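Local coordinates for protein phosphoglycerate kinase (Coxiella burnetii, PDB 4NG4) that transfers phosphate reversibly between ATP and 3-phosphoglycerate, giving ADP and 1,3-bisphosphoglycerate in glycolysis, at residues 204-209 with 244-249; 230-235 with 251-256; 197-202 with 221-226. One frame throughout, in Å; residues are numbered along the deposited sequence.

All three contacts lie in the nucleotide-binding domain and meet around helix 227-235. Contacts 1 and 3 both touch ADP, and N230 of contact 2 also lines the pocket. Contact 3 joins two neighbouring sheet strands whose glycine ends approach the nucleotide. Contact 1 ties the loop after the first of these strands to the loop before helix 250-263; its centre is about 14 Å from that of contact 3. Contact 2 packs helices 227-235 and 250-263, with its centre about 9 Å from that of contact 1. E246 N of contact 1 lies 3.3 Å from T231 OG1 of contact 2. K208 NZ reaches back to G201 O at 3.2 Å. F256 CE1 rests on L222 CD2 at 3.7 Å.

Contact 1. Residues 204-209 with 244-249; sequences KVSTKI and LCENEW. With ADP (adenosine-5'-diphosphate), chain E.
The indole of W249 takes S206 on one face. S206 CB lies 3.6 Å from the centroid of the five-membered ring of W249, a CH-pi contact offset toward the rim. V205 CG1 and I209 CG2 approach the same indole obliquely, and I209 CG2 is 4.0 Å from W249 CZ3. The second flat group is the carboxylate of E246. Both of its oxygens face S206 and use their syn lone pairs. The pairing ties the loop after strand 196-202 to the loop before helix 250-263, in the Rossmann-like nucleotide domain of phosphoglycerate kinase. S206 N donates to E246 OE1 at 2.9 Å, nearly straight at 165°. S206 OG donates to E246 OE2 at 2.8 Å. The hydroxyl reaches that oxygen because OG sits between the backbone N and the carbonyl carbon (chi1 63°). Two bonds from one residue thus fix the rotation of the carboxylate. The aliphatic start of K204 passes beside it, K204 CB 3.4 Å from E246 OE1. K204 NZ leads away and is not in contact with the acid.

The two segments also flank the nucleotide. L244 CD2 is 3.9 Å from ADP C2, at the adenine. K208 stands just before helix 209-216. Its chain, extended beyond CG, carries NZ to both phosphates of ADP. K208 NZ is also hydrogen-bonded to N323 OD1 and G201 O. K208 NZ donates to ADP O2A at 2.7 Å, on the alpha phosphate, and to O3B on the beta phosphate.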
# COMPACT_ATOMS: atom_id res chain seq x y z
N LYS A 204 6.33 8.73 12.91
CA LYS A 204 5.28 9.08 13.84
C LYS A 204 4.50 7.87 14.30
O LYS A 204 4.05 7.09 13.46
CB LYS A 204 4.27 10.02 13.17
CG LYS A 204 4.80 11.39 12.77
CD LYS A 204 3.80 12.12 11.89
CE LYS A 204 4.36 13.46 11.45
NZ LYS A 204 3.58 14.02 10.35
N VAL A 205 4.33 7.75 15.62
CA VAL A 205 3.36 6.82 16.25
C VAL A 205 1.95 7.10 15.76
O VAL A 205 1.19 6.18 15.46
CB VAL A 205 3.31 6.99 17.80
CG1 VAL A 205 2.08 6.29 18.40
CG2 VAL A 205 4.58 6.49 18.42
N SER A 206 1.63 8.39 15.70
CA SER A 206 0.27 8.89 15.47
C SER A 206 -0.29 8.56 14.10
O SER A 206 -1.48 8.63 13.91
CB SER A 206 0.27 10.41 15.63
OG SER A 206 1.10 11.01 14.66
N THR A 207 0.57 8.22 13.15
CA THR A 207 0.10 7.83 11.83
C THR A 207 0.03 6.33 11.68
O THR A 207 -0.46 5.85 10.66
CB THR A 207 1.05 8.34 10.76
OG1 THR A 207 2.37 7.96 11.13
CG2 THR A 207 1.00 9.84 10.66
N LYS A 208 0.51 5.59 12.68
CA LYS A 208 0.57 4.13 12.59
C LYS A 208 0.02 3.35 13.79
O LYS A 208 0.16 2.12 13.87
CB LYS A 208 2.01 3.72 12.25
CG LYS A 208 2.44 4.28 10.90
CD LYS A 208 3.50 3.49 10.20
CE LYS A 208 3.55 3.91 8.72
NZ LYS A 208 4.69 3.34 7.97
N ILE A 209 -0.63 4.06 14.70
CA ILE A 209 -1.15 3.49 15.92
C ILE A 209 -2.29 2.52 15.65
O ILE A 209 -2.46 1.52 16.35
CB ILE A 209 -1.63 4.59 16.88
CG1 ILE A 209 -1.79 4.05 18.31
CG2 ILE A 209 -2.93 5.22 16.37
CD1 ILE A 209 -0.49 3.61 18.93
N LEU A 244 13.74 12.39 17.36
CA LEU A 244 12.37 12.53 16.91
C LEU A 244 11.45 11.68 17.77
O LEU A 244 11.71 10.48 17.99
CB LEU A 244 12.25 12.12 15.45
CG LEU A 244 11.04 12.73 14.72
CD1 LEU A 244 11.22 14.25 14.55
CD2 LEU A 244 10.79 12.03 13.38
N CYS A 245 10.40 12.30 18.30
CA CYS A 245 9.42 11.65 19.15
C CYS A 245 8.14 12.47 19.19
O CYS A 245 8.15 13.68 18.94
CB CYS A 245 9.94 11.46 20.57
SG CYS A 245 9.98 12.99 21.58
N GLU A 246 7.05 11.81 19.52
CA GLU A 246 5.78 12.49 19.68
C GLU A 246 5.39 12.39 21.14
O GLU A 246 4.84 11.37 21.56
CB GLU A 246 4.71 11.88 18.77
CG GLU A 246 4.85 12.28 17.32
CD GLU A 246 3.72 11.80 16.44
OE1 GLU A 246 3.49 10.57 16.39
OE2 GLU A 246 3.09 12.65 15.76
N ASN A 247 5.70 13.44 21.90
CA ASN A 247 5.37 13.51 23.33
C ASN A 247 3.89 13.29 23.59
O ASN A 247 3.51 12.73 24.61
CB ASN A 247 5.74 14.88 23.91
CG ASN A 247 7.21 14.98 24.33
OD1 ASN A 247 8.08 14.32 23.78
ND2 ASN A 247 7.47 15.82 25.31
N GLU A 248 3.05 13.75 22.68
CA GLU A 248 1.62 13.70 22.92
C GLU A 248 1.04 12.30 22.84
O GLU A 248 -0.13 12.09 23.18
CB GLU A 248 0.88 14.68 22.00
CG GLU A 248 0.64 16.03 22.71
CD GLU A 248 0.41 17.17 21.76
OE1 GLU A 248 0.22 16.92 20.56
OE2 GLU A 248 0.43 18.33 22.22
N TRP A 249 1.87 11.34 22.43
CA TRP A 249 1.45 9.95 22.28
C TRP A 249 2.23 9.01 23.21
O TRP A 249 2.17 7.79 23.04
CB TRP A 249 1.63 9.52 20.81
CG TRP A 249 0.66 10.19 19.89
CD1 TRP A 249 0.75 11.44 19.36
CD2 TRP A 249 -0.57 9.64 19.41
NE1 TRP A 249 -0.35 11.70 18.58
CE2 TRP A 249 -1.17 10.61 18.59
CE3 TRP A 249 -1.21 8.42 19.59
CZ2 TRP A 249 -2.38 10.40 17.95
CZ3 TRP A 249 -2.41 8.21 18.96
CH2 TRP A 249 -2.98 9.19 18.15
PB ADP E . 6.93 4.25 4.86
O1B ADP E . 8.01 3.35 4.30
O2B ADP E . 6.61 5.43 3.96
O3B ADP E . 5.73 3.52 5.39
PA ADP E . 7.03 6.05 7.09
O1A ADP E . 6.17 6.95 6.24
O2A ADP E . 6.40 5.43 8.32
O3A ADP E . 7.64 4.85 6.19
O5' ADP E . 8.31 6.93 7.54
C5' ADP E . 9.65 6.64 7.10
C4' ADP E . 10.47 7.92 7.00
O4' ADP E . 10.77 8.39 8.32
C3' ADP E . 11.80 7.69 6.28
O3' ADP E . 11.90 8.52 5.11
C2' ADP E . 12.88 7.98 7.31
O2' ADP E . 13.94 8.79 6.80
C1' ADP E . 12.17 8.67 8.47
N9 ADP E . 12.71 8.22 9.79
C8 ADP E . 12.71 6.96 10.28
N7 ADP E . 13.30 6.93 11.51
C5 ADP E . 13.68 8.18 11.83
C6 ADP E . 14.35 8.85 12.97
N6 ADP E . 14.75 8.16 14.07
N1 ADP E . 14.54 10.19 12.88
C2 ADP E . 14.17 10.93 11.81
N3 ADP E . 13.56 10.38 10.74
C4 ADP E . 13.29 9.04 10.69

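Contact 2. Residues 230-235 with 251-256; sequences NTFLKA and DAAQQF
T231 OG1 is gripped by two backbone groups, the carbonyl of G227 one turn earlier and the N-H of E246. With the hydroxyl held, the methyl of T231 is left to face the other helix. T231 CG2 stands anti to the backbone N and meets A253 CB at 4.1 Å. The rest is mostly packing of apolar side chains, though F232 CE1 also comes close to the carbonyl oxygen of A253.

A253 is the centre of the contact. Its methyl lies over the middle of the F232 ring, with A253 CB 3.9 Å from the ring centroid. This is a CH-pi contact. A253 CB also meets A235 CB at 4.0 Å. The methyl of A235 touches Q254 as well, at 4.1 Å between A235 CB and Q254 CB. Small residues at these points let the helix axes come within 8.4 Å. The segments cross at -79°, nearly at right angles, so the touching patch is short.

F256 widens it on the F232 side. With CG anti to the backbone N (chi1 -179°), the ring extends toward F232, and F256 CD1 lies 3.8 Å from F232 CE1. The two rings are oblique, with planes at 73° and centroids 5.9 Å apart.

Both rings also pack on neighbouring parts of the domain. F232 rests on V224 of strand 221-226. F256 rests on L222 of that strand and on L212 and L216 of helix 209-216. The arrangement is a helix-helix joint above a parallel sheet, as expected of a Rossmann-like alpha/beta domain, here the nucleotide-binding domain of phosphoglycerate kinase.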
# COMPACT_ATOMS: atom_id res chain seq x y z
N ASN A 230 11.56 5.51 18.98
CA ASN A 230 12.00 6.59 19.85
C ASN A 230 10.88 7.05 20.82
O ASN A 230 11.14 7.33 21.99
CB ASN A 230 12.54 7.79 19.04
CG ASN A 230 13.75 7.43 18.16
OD1 ASN A 230 14.01 8.07 17.13
ND2 ASN A 230 14.50 6.43 18.57
N THR A 231 9.65 7.10 20.34
CA THR A 231 8.51 7.40 21.21
C THR A 231 8.34 6.32 22.28
O THR A 231 8.10 6.64 23.44
CB THR A 231 7.16 7.56 20.43
OG1 THR A 231 7.28 8.56 19.41
CG2 THR A 231 6.04 7.96 21.37
N PHE A 232 8.46 5.06 21.90
CA PHE A 232 8.26 3.96 22.84
C PHE A 232 9.33 3.92 23.93
O PHE A 232 9.03 3.77 25.13
CB PHE A 232 8.19 2.62 22.11
CG PHE A 232 6.81 2.28 21.59
CD1 PHE A 232 5.91 1.61 22.39
CD2 PHE A 232 6.45 2.61 20.31
CE1 PHE A 232 4.66 1.28 21.92
CE2 PHE A 232 5.21 2.30 19.83
CZ PHE A 232 4.30 1.63 20.65
N LEU A 233 10.58 4.07 23.51
CA LEU A 233 11.70 4.16 24.42
C LEU A 233 11.53 5.30 25.46
O LEU A 233 12.02 5.20 26.59
CB LEU A 233 12.98 4.38 23.61
CG LEU A 233 13.59 3.27 22.73
CD1 LEU A 233 14.89 3.76 22.06
CD2 LEU A 233 13.89 2.03 23.53
N LYS A 234 10.86 6.38 25.07
CA LYS A 234 10.67 7.51 25.97
C LYS A 234 9.46 7.30 26.89
O LYS A 234 9.46 7.74 28.06
CB LYS A 234 10.53 8.80 25.14
CG LYS A 234 10.32 10.07 25.94
CD LYS A 234 10.93 11.22 25.19
CE LYS A 234 10.34 12.55 25.56
NZ LYS A 234 10.98 13.55 24.62
N ALA A 235 8.44 6.60 26.38
CA ALA A 235 7.33 6.13 27.23
C ALA A 235 7.83 5.21 28.32
O ALA A 235 7.27 5.21 29.39
CB ALA A 235 6.28 5.41 26.40
N ASP A 251 1.59 8.44 26.43
CA ASP A 251 0.57 7.65 27.12
C ASP A 251 0.02 6.54 26.22
O ASP A 251 -0.25 5.43 26.70
CB ASP A 251 -0.59 8.53 27.59
CG ASP A 251 -0.19 9.48 28.70
OD1 ASP A 251 0.93 9.35 29.22
OD2 ASP A 251 -1.02 10.35 29.04
N ALA A 252 -0.16 6.85 24.94
CA ALA A 252 -0.66 5.86 23.98
C ALA A 252 0.35 4.74 23.83
O ALA A 252 0.01 3.56 23.90
CB ALA A 252 -0.93 6.51 22.64
N ALA A 253 1.61 5.12 23.64
CA ALA A 253 2.70 4.17 23.46
C ALA A 253 2.88 3.29 24.70
O ALA A 253 3.15 2.09 24.60
CB ALA A 253 3.99 4.90 23.14
N GLN A 254 2.71 3.89 25.88
CA GLN A 254 2.88 3.18 27.14
C GLN A 254 1.79 2.15 27.31
O GLN A 254 2.05 1.02 27.69
CB GLN A 254 2.87 4.15 28.32
CG GLN A 254 3.48 3.57 29.61
CD GLN A 254 2.96 4.21 30.87
OE1 GLN A 254 2.15 5.15 30.85
NE2 GLN A 254 3.39 3.69 32.00
N GLN A 255 0.56 2.56 27.04
CA GLN A 255 -0.57 1.66 27.15
C GLN A 255 -0.51 0.55 26.11
O GLN A 255 -0.95 -0.56 26.37
CB GLN A 255 -1.86 2.44 26.97
CG GLN A 255 -3.10 1.66 27.32
CD GLN A 255 -4.32 2.28 26.72
OE1 GLN A 255 -4.59 2.12 25.52
NE2 GLN A 255 -5.07 3.00 27.54
N PHE A 256 0.00 0.86 24.93
CA PHE A 256 0.16 -0.16 23.91
C PHE A 256 1.21 -1.20 24.34
O PHE A 256 1.04 -2.40 24.13
CB PHE A 256 0.54 0.45 22.57
CG PHE A 256 0.69 -0.57 21.48
CD1 PHE A 256 1.88 -1.25 21.31
CD2 PHE A 256 -0.37 -0.88 20.67
CE1 PHE A 256 2.01 -2.21 20.33
CE2 PHE A 256 -0.26 -1.83 19.70
CZ PHE A 256 0.94 -2.50 19.53

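Contact 3. Residues 197-202 with 221-226. With ADP (adenosine-5'-diphosphate), chain E.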
# COMPACT_ATOMS: atom_id res chain seq x y z
N VAL A 197 5.61 -12.18 12.22
CA VAL A 197 6.29 -10.99 12.74
C VAL A 197 5.95 -9.74 11.94
O VAL A 197 5.89 -9.78 10.72
CB VAL A 197 7.81 -11.17 12.73
CG1 VAL A 197 8.49 -9.92 13.23
CG2 VAL A 197 8.21 -12.35 13.57
N ALA A 198 5.74 -8.63 12.63
CA ALA A 198 5.38 -7.39 11.97
C ALA A 198 6.37 -6.32 12.38
O ALA A 198 6.45 -5.99 13.56
CB ALA A 198 3.98 -6.98 12.36
N VAL A 199 7.11 -5.79 11.42
CA VAL A 199 8.02 -4.65 11.64
C VAL A 199 7.32 -3.36 11.20
O VAL A 199 6.81 -3.29 10.09
CB VAL A 199 9.30 -4.81 10.81
CG1 VAL A 199 10.29 -3.72 11.10
CG2 VAL A 199 9.91 -6.20 11.06
N VAL A 200 7.31 -2.36 12.06
CA VAL A 200 6.58 -1.12 11.78
C VAL A 200 7.46 0.08 12.15
O VAL A 200 7.78 0.29 13.32
CB VAL A 200 5.25 -1.08 12.58
CG1 VAL A 200 4.61 0.33 12.54
CG2 VAL A 200 4.30 -2.15 12.06
N GLY A 201 7.85 0.85 11.13
CA GLY A 201 8.76 1.97 11.29
C GLY A 201 8.21 3.23 10.66
O GLY A 201 7.25 3.20 9.89
N GLY A 202 8.80 4.36 11.00
CA GLY A 202 8.29 5.62 10.51
C GLY A 202 8.54 6.79 11.42
O GLY A 202 9.12 6.64 12.51
N GLN A 221 5.50 -11.67 17.38
CA GLN A 221 6.50 -10.67 17.70
C GLN A 221 6.09 -9.39 16.98
O GLN A 221 5.43 -9.45 15.93
CB GLN A 221 7.88 -11.11 17.19
CG GLN A 221 8.60 -12.18 18.04
CD GLN A 221 8.10 -13.61 17.82
OE1 GLN A 221 7.89 -14.05 16.69
NE2 GLN A 221 7.94 -14.35 18.91
N LEU A 222 6.45 -8.23 17.55
CA LEU A 222 6.26 -6.93 16.87
C LEU A 222 7.46 -6.03 17.11
O LEU A 222 7.97 -5.94 18.22
CB LEU A 222 4.99 -6.23 17.37
CG LEU A 222 4.63 -4.88 16.74
CD1 LEU A 222 4.02 -5.07 15.37
CD2 LEU A 222 3.68 -4.09 17.63
N ILE A 223 7.91 -5.36 16.05
CA ILE A 223 9.12 -4.53 16.10
C ILE A 223 8.83 -3.13 15.62
O ILE A 223 8.42 -2.92 14.48
CB ILE A 223 10.21 -5.10 15.20
CG1 ILE A 223 10.80 -6.37 15.80
CG2 ILE A 223 11.33 -4.07 14.99
CD1 ILE A 223 11.76 -7.07 14.87
N VAL A 224 9.04 -2.15 16.49
CA VAL A 224 8.88 -0.76 16.12
C VAL A 224 10.26 -0.18 15.80
O VAL A 224 11.25 -0.54 16.44
CB VAL A 224 8.20 0.08 17.24
CG1 VAL A 224 6.86 -0.50 17.60
CG2 VAL A 224 9.08 0.18 18.46
N GLY A 225 10.30 0.72 14.81
CA GLY A 225 11.51 1.41 14.39
C GLY A 225 11.31 2.90 14.17
O GLY A 225 10.18 3.37 13.96
N GLY A 226 12.42 3.65 14.24
CA GLY A 226 12.44 5.10 14.02
C GLY A 226 11.72 5.93 15.08
O GLY A 226 11.68 5.56 16.27
PB ADP E . 6.93 4.25 4.86
O1B ADP E . 8.01 3.35 4.30
O2B ADP E . 6.61 5.43 3.96
O3B ADP E . 5.73 3.52 5.39
PA ADP E . 7.03 6.05 7.09
O1A ADP E . 6.17 6.95 6.24
O2A ADP E . 6.40 5.43 8.32
O3A ADP E . 7.64 4.85 6.19
O5' ADP E . 8.31 6.93 7.54
C5' ADP E . 9.65 6.64 7.10
C4' ADP E . 10.47 7.92 7.00
O4' ADP E . 10.77 8.39 8.32
C3' ADP E . 11.80 7.69 6.28
O3' ADP E . 11.90 8.52 5.11
C2' ADP E . 12.88 7.98 7.31
O2' ADP E . 13.94 8.79 6.80
C1' ADP E . 12.17 8.67 8.47
N9 ADP E . 12.71 8.22 9.79
C8 ADP E . 12.71 6.96 10.28
N7 ADP E . 13.30 6.93 11.51
C5 ADP E . 13.68 8.18 11.83
C6 ADP E . 14.35 8.85 12.97
N6 ADP E . 14.75 8.16 14.07
N1 ADP E . 14.54 10.19 12.88
C2 ADP E . 14.17 10.93 11.81
N3 ADP E . 13.56 10.38 10.74
C4 ADP E . 13.29 9.04 10.69
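Backbone hydrogen bonds join V197-G202 to Q221-G226 as parallel strands. I223 N donates to A198 O at 3.0 Å. V200 N donates to I223 O at 2.7 Å. G225 N donates to V200 O at 3.0 Å. The bonds from A198 N to Q221 O and from G202 N to G225 O are weak. CA-H...O contacts fill in between them, as from V224 CA to V200 O at 3.2 Å.

Helix 209-216 connects the two strands, which makes a beta-alpha-beta unit. Strand 221-226 is the outermost strand of the sheet here, and strand 196-202 pairs on its far side with strand 319-323.

Apolar contacts lie on both faces. On one, L222 CG is anti to the backbone N (chi1 -179°), which carries L222 CD1 to 3.6 Å from A198 CB. Helix 209-216 covers this face. On the other, V199 and I223 lie side by side, with V199 CG1 4.0 Å from I223 CG2, under helix 304-316. V197 CG2 packs there beside the Q221 side chain, 3.8 Å from Q221 CB.

Ligand contacts come from the glycine ends. G202 lies beside the alpha phosphate of ADP. G226, just before helix 227-235, has a positive phi that favours glycine, and the lack of a side chain leaves room for N7 of the adenine beside it.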